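Local coordinates for protein tRNA-splicing ligase RtcB (PDB 2EPG) that probably joins RNA ends carrying a 3'-phosphate or 2',3'-cyclic phosphate to 5'-hydroxyl ends, using GTP and manganese, at residues 72-77 against 465-470. Residues are numbered along the deposited sequence; the frame is centred on the assembly and turned at random.
Sequences AMPDIH and EAVEGA
The pyrrolidine ring of Pro74 meets the helix through the rim formed by CB, CG and CD, and neither of the two methyl groups it touches is centred over a face. Ala466 CB lies close to the mean ring plane at the rim by CB and CG, whereas Val467 CG2 stands clearly to the other side of that plane, tilted over the CG–CD side. The alanine methyl is 3.6 Å from Pro74 CB and 3.5 Å from Pro74 CG, the latter tight for two carbons. The C-gamma-exo pucker displaces CG to the Ala466 side of the plane. Val467 CG2 lies 3.9 Å from Pro74 CD and 4.0 Å from Pro74 CG, and the two side chains cross at about a right angle. This touching branch is anti to the carbonyl carbon and beside the backbone N, with CG1 anti to the N (chi1 154°); the valine side chain also touches Ser408 and Cys409.

Pro74 occupies the second position of a type I beta turn running from Met73 to Ile76, where its phi of -58° suits the turn. The bond from Ile76 N to Met73 O, 3.1 Å long, closes this corner between strands 70-73 and 76-77. In the RtcB fold, helix 462-470 packs against the Pro74 corner of this turn, and the join is buried and purely apolar, without a hydrogen bond between the two segments. Phe37 of strand 34-37 touches both Pro74 and Ala470, bridging the turn and Ala470. Next in the turn, Asp75 touches His410, predicted to carry the GMP-histidine intermediate, and its OD1 makes a weak hydrogen bond with Gly411 N in the predicted GMP site.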
loop_
_atom_site.group_PDB
_atom_site.type_symbol
_atom_site.label_atom_id
_atom_site.label_comp_id
_atom_site.label_asym_id
_atom_site.label_seq_id
_atom_site.Cartn_x
_atom_site.Cartn_y
_atom_site.Cartn_z
ATOM N N ALA A 72 10.102 11.625 -2.197
ATOM C CA ALA A 72 10.226 10.750 -1.037
ATOM C C ALA A 72 9.362 11.302 0.097
ATOM O O ALA A 72 9.376 12.509 0.361
ATOM C CB ALA A 72 11.672 10.658 -0.582
HETATM N N MSE A 73 8.621 10.408 0.748
HETATM C CA MSE A 73 7.731 10.727 1.875
HETATM C C MSE A 73 8.493 10.914 3.197
HETATM O O MSE A 73 9.671 10.563 3.292
HETATM C CB MSE A 73 6.690 9.608 2.038
HETATM C CG MSE A 73 5.742 9.495 0.864
HETATM SE SE MSE A 73 4.780 11.160 0.641
HETATM C CE MSE A 73 4.714 11.287 -1.254
ATOM N N PRO A 74 7.820 11.445 4.241
ATOM C CA PRO A 74 8.463 11.668 5.540
ATOM C C PRO A 74 9.066 10.437 6.203
ATOM O O PRO A 74 9.960 10.570 7.028
ATOM C CB PRO A 74 7.351 12.294 6.383
ATOM C CG PRO A 74 6.548 13.021 5.392
ATOM C CD PRO A 74 6.458 11.999 4.257
ATOM N N ASP A 75 8.593 9.245 5.859
ATOM C CA ASP A 75 9.152 8.034 6.470
ATOM C C ASP A 75 10.174 7.346 5.589
ATOM O O ASP A 75 10.363 6.143 5.696
ATOM C CB ASP A 75 8.055 7.024 6.798
ATOM C CG ASP A 75 7.213 6.662 5.588
ATOM O OD1 ASP A 75 6.400 5.720 5.698
ATOM O OD2 ASP A 75 7.348 7.328 4.535
ATOM N N ILE A 76 10.828 8.111 4.723
ATOM C CA ILE A 76 11.829 7.574 3.815
ATOM C C ILE A 76 13.000 6.921 4.527
ATOM O O ILE A 76 13.435 7.385 5.591
ATOM C CB ILE A 76 12.387 8.679 2.916
ATOM C CG1 ILE A 76 13.525 8.137 2.047
ATOM C CG2 ILE A 76 12.894 9.825 3.765
ATOM C CD1 ILE A 76 14.170 9.206 1.175
ATOM N N HIS A 77 13.498 5.836 3.931
ATOM C CA HIS A 77 14.660 5.111 4.447
ATOM C C HIS A 77 15.285 4.179 3.413
ATOM O O HIS A 77 14.708 3.936 2.348
ATOM C CB HIS A 77 14.319 4.323 5.720
ATOM C CG HIS A 77 13.124 3.434 5.594
ATOM N ND1 HIS A 77 13.172 2.084 5.868
ATOM C CD2 HIS A 77 11.835 3.711 5.283
ATOM C CE1 HIS A 77 11.963 1.567 5.735
ATOM N NE2 HIS A 77 11.133 2.534 5.381
ATOM N N GLU A 465 2.376 13.766 10.977
ATOM C CA GLU A 465 2.515 15.189 11.279
ATOM C C GLU A 465 3.131 15.911 10.075
ATOM O O GLU A 465 2.665 16.980 9.646
ATOM C CB GLU A 465 3.429 15.362 12.502
ATOM C CG GLU A 465 3.645 16.800 12.963
ATOM C CD GLU A 465 4.774 16.930 14.000
ATOM O OE1 GLU A 465 5.959 17.021 13.591
ATOM O OE2 GLU A 465 4.474 16.939 15.222
ATOM N N ALA A 466 4.190 15.327 9.530
ATOM C CA ALA A 466 4.858 15.940 8.382
ATOM C C ALA A 466 3.922 15.925 7.183
ATOM O O ALA A 466 3.793 16.916 6.459
ATOM C CB ALA A 466 6.116 15.194 8.060
ATOM N N VAL A 467 3.261 14.796 6.979
ATOM C CA VAL A 467 2.338 14.673 5.860
ATOM C C VAL A 467 1.236 15.718 5.930
ATOM O O VAL A 467 0.968 16.399 4.940
ATOM C CB VAL A 467 1.721 13.260 5.809
ATOM C CG1 VAL A 467 0.377 13.297 5.123
ATOM C CG2 VAL A 467 2.667 12.326 5.061
ATOM N N GLU A 468 0.594 15.854 7.087
ATOM C CA GLU A 468 -0.465 16.844 7.188
ATOM C C GLU A 468 0.128 18.245 7.059
ATOM O O GLU A 468 -0.450 19.114 6.406
ATOM C CB GLU A 468 -1.244 16.706 8.508
ATOM C CG GLU A 468 -2.391 17.713 8.599
ATOM C CD GLU A 468 -3.409 17.405 9.688
ATOM O OE1 GLU A 468 -3.002 17.305 10.871
ATOM O OE2 GLU A 468 -4.615 17.269 9.346
ATOM N N GLY A 469 1.291 18.455 7.661
ATOM C CA GLY A 469 1.933 19.751 7.577
ATOM C C GLY A 469 2.290 20.134 6.148
ATOM O O GLY A 469 2.154 21.298 5.761
ATOM N N ALA A 470 2.748 19.170 5.357
ATOM C CA ALA A 470 3.109 19.442 3.973
ATOM C C ALA A 470 1.861 19.607 3.109
ATOM O O ALA A 470 1.955 19.983 1.951
ATOM C CB ALA A 470 4.001 18.300 3.415
#